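Local coordinates for protein origin of replication complex subunit 1B (PDB 5HH7) that belongs to the origin recognition complex that binds replication origins, and reads the histone H3 tail through its BAH-PHD cassette, at residues K58-I63 / H75-K80; I65-C70 / D90-F95. All blocks are in the same frame, centred on the assembly; numbering follows the deposited sequence.

In the fold
Both contacts lie inside the PHD finger of the BAH-PHD cassette. Their segments alternate along the chain: 58-63, 65-70, 75-80, 90-95. Interaction 1 sits at the zinc site of Cys53, Cys56, His75 and Cys78. Interaction 2 sits at the site of Cys67, Cys70, Cys93 and Cys96. The ligand pairs thus alternate between the two zinc ions, the cross-brace topology of PHD fingers. The centres of the two contacts are about 14 Å apart. The antiparallel strands 64-66 and 73-75 tie them together, and Leu76 and Leu79 of interaction 1 pack on Ile65 and Trp91 of interaction 2. Residues 58-63, 65-70, Asp90 and Trp91 belong to the histone H3 binding regions.

Interaction 1: residues K58-I63 / H75-K80; sequences KSDTNI and HLKCLK. With ZN (zinc ion), chain C.
With chi1 at -177° the Asn62 amide extends away from its own backbone N, across to the turn at Leu76 and Lys77. His75 turns CG away from its carbonyl carbon (chi1 -75°), and the ring then lies between the zinc ion and residues 60-62. Asn62 OD1 accepts from Lys77 N at 3.0 Å in a nearly straight bond, with the donor tilted 34° from the carbonyl plane. Beside it, Leu76 N donates to Ile63 O at 3.0 Å, nearly in line with the C=O bond. The aliphatic chain of Lys77 passes over the Asn62 amide. This is a zinc site of the PHD finger: His75 ND1 binds the zinc ion at 2.6 Å, and Cys78 adds a sulfur from the end of the 3-10 turn. Cys53 and Cys56 complete the site. Lys58, Asp60 and Asn62 approach the imidazole at CE1, NE2 and CD2. Lys58 O lies in the ring plane, 3.2 Å from His75 CE1, while Asp60 CB sits obliquely at 3.3 Å from the same atom. Asn62 O, also oblique to the ring, is 3.2 Å from His75 CD2. Ile63 CB packs on Leu76 CD1 at 3.9 Å.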
ATOM      1  N   LYS A  58       7.710   1.984 -23.453  1.00 93.79           N
ATOM      2  CA  LYS A  58       7.992   0.709 -24.100  1.00 97.85           C
ATOM      3  C   LYS A  58       8.516  -0.297 -23.081  1.00100.29           C
ATOM      4  O   LYS A  58       9.328   0.046 -22.220  1.00 98.10           O
ATOM      5  CB  LYS A  58       8.989   0.895 -25.249  1.00 98.58           C
ATOM      6  CG  LYS A  58       8.463   1.774 -26.378  1.00100.68           C
ATOM      7  CD  LYS A  58       9.374   1.754 -27.601  1.00103.99           C
ATOM      8  CE  LYS A  58      10.573   2.683 -27.450  1.00102.76           C
ATOM      9  NZ  LYS A  58      11.434   2.664 -28.671  1.00106.39           N
ATOM     10  N   SER A  59       8.033  -1.534 -23.169  1.00102.08           N
ATOM     11  CA  SER A  59       8.509  -2.612 -22.303  1.00100.75           C
ATOM     12  C   SER A  59      10.013  -2.812 -22.471  1.00 98.42           C
ATOM     13  O   SER A  59      10.552  -2.601 -23.559  1.00102.59           O
ATOM     14  CB  SER A  59       7.772  -3.914 -22.620  1.00100.91           C
ATOM     15  OG  SER A  59       8.341  -5.004 -21.920  1.00101.99           O
ATOM     16  N   ASP A  60      10.687  -3.207 -21.392  1.00 87.13           N
ATOM     17  CA  ASP A  60      12.139  -3.360 -21.416  1.00 84.50           C
ATOM     18  C   ASP A  60      12.678  -4.144 -20.222  1.00 82.34           C
ATOM     19  O   ASP A  60      12.062  -4.184 -19.155  1.00 78.82           O
ATOM     20  CB  ASP A  60      12.816  -1.987 -21.465  1.00 85.29           C
ATOM     21  CG  ASP A  60      14.272  -2.063 -21.884  1.00 90.86           C
ATOM     22  OD1 ASP A  60      15.011  -2.931 -21.374  1.00 94.31           O
ATOM     23  OD2 ASP A  60      14.683  -1.252 -22.736  1.00 92.02           O
ATOM     24  N   THR A  61      13.846  -4.750 -20.421  1.00 70.15           N
ATOM     25  CA  THR A  61      14.563  -5.445 -19.361  1.00 66.17           C
ATOM     26  C   THR A  61      15.357  -4.476 -18.489  1.00 62.67           C
ATOM     27  O   THR A  61      15.776  -4.830 -17.387  1.00 61.28           O
ATOM     28  CB  THR A  61      15.536  -6.484 -19.941  1.00 71.61           C
ATOM     29  OG1 THR A  61      16.212  -5.925 -21.074  1.00 77.33           O
ATOM     30  CG2 THR A  61      14.788  -7.733 -20.377  1.00 76.88           C
ATOM     31  N   ASN A  62      15.575  -3.261 -18.986  1.00 58.65           N
ATOM     32  CA  ASN A  62      16.316  -2.259 -18.228  1.00 58.72           C
ATOM     33  C   ASN A  62      15.596  -1.916 -16.932  1.00 54.40           C
ATOM     34  O   ASN A  62      14.373  -1.770 -16.918  1.00 48.30           O
ATOM     35  CB  ASN A  62      16.550  -0.993 -19.056  1.00 64.86           C
ATOM     36  CG  ASN A  62      17.387   0.040 -18.318  1.00 65.43           C
ATOM     37  OD1 ASN A  62      16.885   1.084 -17.901  1.00 64.40           O
ATOM     38  ND2 ASN A  62      18.672  -0.255 -18.146  1.00 65.54           N
ATOM     39  N   ILE A  63      16.361  -1.801 -15.851  1.00 53.31           N
ATOM     40  CA  ILE A  63      15.807  -1.520 -14.531  1.00 51.18           C
ATOM     41  C   ILE A  63      14.988  -0.234 -14.523  1.00 51.33           C
ATOM     42  O   ILE A  63      15.393   0.780 -15.092  1.00 47.79           O
ATOM     43  CB  ILE A  63      16.920  -1.447 -13.458  1.00 48.64           C
ATOM     44  CG1 ILE A  63      17.632  -2.794 -13.347  1.00 54.15           C
ATOM     45  CG2 ILE A  63      16.349  -1.045 -12.105  1.00 47.77           C
ATOM     46  CD1 ILE A  63      16.696  -3.955 -13.082  1.00 56.55           C
ATOM     47  N   HIS A  75      12.784   4.100 -16.676  1.00 45.97           N
ATOM     48  CA  HIS A  75      13.961   3.297 -16.988  1.00 46.85           C
ATOM     49  C   HIS A  75      15.213   4.113 -16.682  1.00 51.28           C
ATOM     50  O   HIS A  75      15.265   5.307 -16.982  1.00 49.97           O
ATOM     51  CB  HIS A  75      13.967   2.881 -18.463  1.00 52.62           C
ATOM     52  CG  HIS A  75      12.997   1.789 -18.796  1.00 53.27           C
ATOM     53  ND1 HIS A  75      12.257   1.781 -19.958  1.00 53.94           N
ATOM     54  CD2 HIS A  75      12.658   0.661 -18.127  1.00 51.96           C
ATOM     55  CE1 HIS A  75      11.492   0.704 -19.985  1.00 54.15           C
ATOM     56  NE2 HIS A  75      11.720   0.005 -18.887  1.00 51.43           N
ATOM     57  N   LEU A  76      16.214   3.473 -16.083  1.00 45.92           N
ATOM     58  CA  LEU A  76      17.488   4.131 -15.804  1.00 48.53           C
ATOM     59  C   LEU A  76      18.129   4.654 -17.085  1.00 56.62           C
ATOM     60  O   LEU A  76      18.617   5.784 -17.136  1.00 58.06           O
ATOM     61  CB  LEU A  76      18.456   3.165 -15.117  1.00 50.93           C
ATOM     62  CG  LEU A  76      18.153   2.714 -13.687  1.00 48.12           C
ATOM     63  CD1 LEU A  76      19.174   1.677 -13.244  1.00 47.86           C
ATOM     64  CD2 LEU A  76      18.145   3.901 -12.734  1.00 42.03           C
ATOM     65  N   LYS A  77      18.110   3.820 -18.120  1.00 63.55           N
ATOM     66  CA  LYS A  77      18.761   4.126 -19.391  1.00 70.81           C
ATOM     67  C   LYS A  77      18.071   5.256 -20.144  1.00 71.47           C
ATOM     68  O   LYS A  77      18.580   5.735 -21.156  1.00 73.08           O
ATOM     69  CB  LYS A  77      18.762   2.888 -20.282  1.00 73.60           C
ATOM     70  CG  LYS A  77      17.374   2.526 -20.786  1.00 77.85           C
ATOM     71  CD  LYS A  77      17.437   1.559 -21.950  1.00 86.44           C
ATOM     72  CE  LYS A  77      16.097   1.477 -22.660  1.00 90.68           C
ATOM     73  NZ  LYS A  77      15.665   2.794 -23.200  1.00 92.76           N
ATOM     74  N   CYS A  78      16.904   5.669 -19.661  1.00 65.16           N
ATOM     75  CA  CYS A  78      16.102   6.652 -20.377  1.00 66.44           C
ATOM     76  C   CYS A  78      16.124   8.024 -19.718  1.00 66.23           C
ATOM     77  O   CYS A  78      15.591   8.993 -20.263  1.00 65.83           O
ATOM     78  CB  CYS A  78      14.673   6.144 -20.544  1.00 62.40           C
ATOM     79  SG  CYS A  78      14.592   4.642 -21.536  1.00 74.77           S
ATOM     80  N   LEU A  79      16.759   8.104 -18.555  1.00 67.22           N
ATOM     81  CA  LEU A  79      16.950   9.383 -17.885  1.00 65.54           C
ATOM     82  C   LEU A  79      17.937  10.241 -18.683  1.00 67.92           C
ATOM     83  O   LEU A  79      18.678   9.729 -19.523  1.00 64.22           O
ATOM     84  CB  LEU A  79      17.454   9.165 -16.457  1.00 56.43           C
ATOM     85  CG  LEU A  79      16.594   8.225 -15.605  1.00 51.66           C
ATOM     86  CD1 LEU A  79      17.165   8.059 -14.209  1.00 49.68           C
ATOM     87  CD2 LEU A  79      15.166   8.726 -15.536  1.00 48.60           C
ATOM     88  N   LYS A  80      17.925  11.545 -18.431  1.00 71.32           N
ATOM     89  CA  LYS A  80      18.869  12.457 -19.070  1.00 81.68           C
ATOM     90  C   LYS A  80      19.696  13.207 -18.024  1.00 79.48           C
ATOM     91  O   LYS A  80      19.195  14.120 -17.368  1.00 77.38           O
ATOM     92  CB  LYS A  80      18.141  13.437 -20.004  1.00 89.77           C
ATOM     93  CG  LYS A  80      16.867  14.053 -19.428  1.00 92.26           C
ATOM     94  CD  LYS A  80      16.442  15.286 -20.221  1.00 96.97           C
ATOM     95  CE  LYS A  80      15.772  14.925 -21.540  1.00101.90           C
ATOM     96  NZ  LYS A  80      14.314  14.665 -21.374  1.00101.40           N
TER
HETATM   97 ZN    ZN C 400      11.946   4.212 -20.821  1.00 70.88          ZN

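Interaction 2: residues I65-C70 / D90-F95; sequences IECDDC and DWICQF. With ZN (zinc ion), chain D.
Residues 65-70 leave strand 64-66 at Cys67 and turn back, while 90-95 run extended past them into helix 94-98. The backbones come nearest at Cys67 and Ile92, with CA atoms 4.6 Å apart. Asp68 N donates to Trp91 O at 2.9 Å. The Asp68 side chain returns the bond: OD2 accepts from Trp91 N at 2.8 Å, met from above the carboxylate plane. These two bonds clamp both ends of the Trp91 backbone. A Trp91 chi1 of -177° swings the indole to the side of its carbonyl carbon and lays it beside strand 64-66. Ile65 CD1 stands over the centre of its six-membered ring, a CH-pi contact 3.5 Å from the centroid and 2° off the normal. Cys67 CA meets the ring edge, 3.6 Å from Trp91 CZ3. Ile92 CG2 rests against the Asp69 carboxylate. Cys67 SG and Cys93 SG bind a zinc ion of the PHD finger, together with Cys70 and Cys96. Glu66 starts away from 90-95; its OE2 makes salt bridges with Arg172 and a basic side chain of the bound peptide. Trp91 packs on an apolar peptide side chain. Cys67 SG accepts from Cys93 N at 3.3 Å, and from Asp69 N and Cys70 N within its own turn. Three N-H groups therefore converge on one metal-bound sulfur, which would be expected to spread its negative charge and stabilise it as a thiolate.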
ATOM      1  N   ILE A  65      13.066   2.606 -12.101  1.00 35.50           N
ATOM      2  CA  ILE A  65      12.967   3.140 -10.747  1.00 32.61           C
ATOM      3  C   ILE A  65      11.721   3.994 -10.560  1.00 33.69           C
ATOM      4  O   ILE A  65      11.032   4.339 -11.521  1.00 37.16           O
ATOM      5  CB  ILE A  65      14.218   3.944 -10.341  1.00 37.29           C
ATOM      6  CG1 ILE A  65      14.410   5.147 -11.265  1.00 38.24           C
ATOM      7  CG2 ILE A  65      15.449   3.048 -10.349  1.00 35.20           C
ATOM      8  CD1 ILE A  65      15.540   6.061 -10.841  1.00 38.62           C
ATOM      9  N   GLU A  66      11.452   4.335  -9.308  1.00 29.04           N
ATOM     10  CA  GLU A  66      10.229   5.017  -8.927  1.00 27.90           C
ATOM     11  C   GLU A  66      10.553   6.395  -8.367  1.00 29.79           C
ATOM     12  O   GLU A  66      11.438   6.538  -7.524  1.00 28.03           O
ATOM     13  CB  GLU A  66       9.508   4.177  -7.874  1.00 29.18           C
ATOM     14  CG  GLU A  66       8.262   4.801  -7.284  1.00 29.95           C
ATOM     15  CD  GLU A  66       7.561   3.849  -6.334  1.00 28.75           C
ATOM     16  OE1 GLU A  66       7.823   3.921  -5.114  1.00 23.26           O
ATOM     17  OE2 GLU A  66       6.765   3.016  -6.815  1.00 28.44           O
ATOM     18  N   CYS A  67       9.843   7.412  -8.842  1.00 28.75           N
ATOM     19  CA  CYS A  67      10.052   8.764  -8.343  1.00 27.53           C
ATOM     20  C   CYS A  67       9.443   8.914  -6.954  1.00 28.92           C
ATOM     21  O   CYS A  67       8.303   8.520  -6.736  1.00 28.52           O
ATOM     22  CB  CYS A  67       9.435   9.786  -9.296  1.00 31.80           C
ATOM     23  SG  CYS A  67       9.404  11.440  -8.609  1.00 33.19           S
ATOM     24  N   ASP A  68      10.211   9.473  -6.018  1.00 27.76           N
ATOM     25  CA  ASP A  68       9.735   9.697  -4.653  1.00 21.04           C
ATOM     26  C   ASP A  68       8.448  10.512  -4.604  1.00 25.57           C
ATOM     27  O   ASP A  68       7.639  10.337  -3.695  1.00 27.42           O
ATOM     28  CB  ASP A  68      10.793  10.424  -3.815  1.00 24.63           C
ATOM     29  CG  ASP A  68      11.979   9.551  -3.481  1.00 24.75           C
ATOM     30  OD1 ASP A  68      11.872   8.320  -3.653  1.00 25.37           O
ATOM     31  OD2 ASP A  68      13.013  10.099  -3.037  1.00 26.54           O
ATOM     32  N   ASP A  69       8.270  11.409  -5.570  1.00 26.28           N
ATOM     33  CA  ASP A  69       7.150  12.349  -5.536  1.00 29.36           C
ATOM     34  C   ASP A  69       5.906  11.859  -6.274  1.00 33.48           C
ATOM     35  O   ASP A  69       4.854  11.662  -5.661  1.00 33.36           O
ATOM     36  CB  ASP A  69       7.576  13.727  -6.058  1.00 45.18           C
ATOM     37  CG  ASP A  69       8.394  14.503  -5.046  1.00 64.93           C
ATOM     38  OD1 ASP A  69       8.472  14.049  -3.886  1.00 72.37           O
ATOM     39  OD2 ASP A  69       8.946  15.566  -5.404  1.00 69.67           O
ATOM     40  N   CYS A  70       6.031  11.662  -7.585  1.00 35.27           N
ATOM     41  CA  CYS A  70       4.888  11.283  -8.409  1.00 35.34           C
ATOM     42  C   CYS A  70       4.674   9.772  -8.453  1.00 32.78           C
ATOM     43  O   CYS A  70       3.648   9.305  -8.946  1.00 35.69           O
ATOM     44  CB  CYS A  70       5.052  11.825  -9.833  1.00 37.89           C
ATOM     45  SG  CYS A  70       6.076  10.793 -10.911  1.00 40.82           S
ATOM     46  N   ASP A  90      17.199   9.480  -1.749  1.00 25.81           N
ATOM     47  CA  ASP A  90      16.228  10.370  -2.382  1.00 28.88           C
ATOM     48  C   ASP A  90      16.417  10.503  -3.891  1.00 33.13           C
ATOM     49  O   ASP A  90      17.535  10.681  -4.376  1.00 31.77           O
ATOM     50  CB  ASP A  90      16.276  11.766  -1.748  1.00 29.17           C
ATOM     51  CG  ASP A  90      15.955  11.750  -0.265  1.00 31.70           C
ATOM     52  OD1 ASP A  90      15.530  10.696   0.249  1.00 31.78           O
ATOM     53  OD2 ASP A  90      16.124  12.804   0.387  1.00 40.19           O
ATOM     54  N   TRP A  91      15.314  10.421  -4.626  1.00 25.99           N
ATOM     55  CA  TRP A  91      15.341  10.674  -6.061  1.00 30.60           C
ATOM     56  C   TRP A  91      13.969  11.084  -6.568  1.00 30.36           C
ATOM     57  O   TRP A  91      12.969  10.439  -6.263  1.00 28.42           O
ATOM     58  CB  TRP A  91      15.831   9.449  -6.834  1.00 30.85           C
ATOM     59  CG  TRP A  91      15.943   9.698  -8.314  1.00 33.70           C
ATOM     60  CD1 TRP A  91      17.011  10.229  -8.979  1.00 38.75           C
ATOM     61  CD2 TRP A  91      14.942   9.436  -9.307  1.00 36.69           C
ATOM     62  NE1 TRP A  91      16.740  10.309 -10.325  1.00 40.67           N
ATOM     63  CE2 TRP A  91      15.478   9.829 -10.552  1.00 41.46           C
ATOM     64  CE3 TRP A  91      13.650   8.905  -9.265  1.00 33.70           C
ATOM     65  CZ2 TRP A  91      14.764   9.708 -11.743  1.00 43.72           C
ATOM     66  CZ3 TRP A  91      12.942   8.785 -10.450  1.00 36.90           C
ATOM     67  CH2 TRP A  91      13.503   9.185 -11.672  1.00 44.12           C
ATOM     68  N   ILE A  92      13.930  12.168  -7.334  1.00 31.21           N
ATOM     69  CA  ILE A  92      12.716  12.562  -8.035  1.00 35.76           C
ATOM     70  C   ILE A  92      13.028  12.747  -9.511  1.00 38.08           C
ATOM     71  O   ILE A  92      14.171  13.012  -9.888  1.00 38.00           O
ATOM     72  CB  ILE A  92      12.099  13.857  -7.469  1.00 32.73           C
ATOM     73  CG1 ILE A  92      13.065  15.032  -7.629  1.00 39.14           C
ATOM     74  CG2 ILE A  92      11.704  13.666  -6.009  1.00 30.87           C
ATOM     75  CD1 ILE A  92      12.459  16.371  -7.257  1.00 39.79           C
ATOM     76  N   CYS A  93      12.009  12.605 -10.347  1.00 33.86           N
ATOM     77  CA  CYS A  93      12.211  12.678 -11.784  1.00 38.21           C
ATOM     78  C   CYS A  93      12.288  14.124 -12.260  1.00 41.74           C
ATOM     79  O   CYS A  93      12.103  15.057 -11.478  1.00 40.96           O
ATOM     80  CB  CYS A  93      11.084  11.960 -12.510  1.00 37.52           C
ATOM     81  SG  CYS A  93       9.571  12.919 -12.576  1.00 41.25           S
ATOM     82  N   GLN A  94      12.555  14.297 -13.551  1.00 50.83           N
ATOM     83  CA  GLN A  94      12.719  15.621 -14.140  1.00 58.76           C
ATOM     84  C   GLN A  94      11.443  16.455 -14.080  1.00 59.34           C
ATOM     85  O   GLN A  94      11.500  17.672 -13.912  1.00 58.92           O
ATOM     86  CB  GLN A  94      13.202  15.503 -15.586  1.00 72.60           C
ATOM     87  CG  GLN A  94      12.367  14.571 -16.447  1.00 85.59           C
ATOM     88  CD  GLN A  94      13.150  13.364 -16.924  1.00 95.83           C
ATOM     89  OE1 GLN A  94      13.931  12.778 -16.174  1.00100.19           O
ATOM     90  NE2 GLN A  94      12.948  12.990 -18.182  1.00 97.28           N
ATOM     91  N   PHE A  95      10.295  15.798 -14.215  1.00 55.94           N
ATOM     92  CA  PHE A  95       9.017  16.499 -14.207  1.00 55.13           C
ATOM     93  C   PHE A  95       8.703  17.079 -12.834  1.00 52.82           C
ATOM     94  O   PHE A  95       8.182  18.188 -12.728  1.00 52.13           O
ATOM     95  CB  PHE A  95       7.892  15.573 -14.672  1.00 58.52           C
ATOM     96  CG  PHE A  95       8.063  15.080 -16.077  1.00 66.23           C
ATOM     97  CD1 PHE A  95       7.831  15.923 -17.151  1.00 76.26           C
ATOM     98  CD2 PHE A  95       8.462  13.778 -16.326  1.00 64.63           C
ATOM     99  CE1 PHE A  95       7.993  15.477 -18.447  1.00 80.09           C
ATOM    100  CE2 PHE A  95       8.625  13.326 -17.620  1.00 73.72           C
ATOM    101  CZ  PHE A  95       8.388  14.176 -18.682  1.00 78.16           C
TER
HETATM  102 ZN    ZN D 401       8.049  12.522 -10.507  1.00 51.42          ZN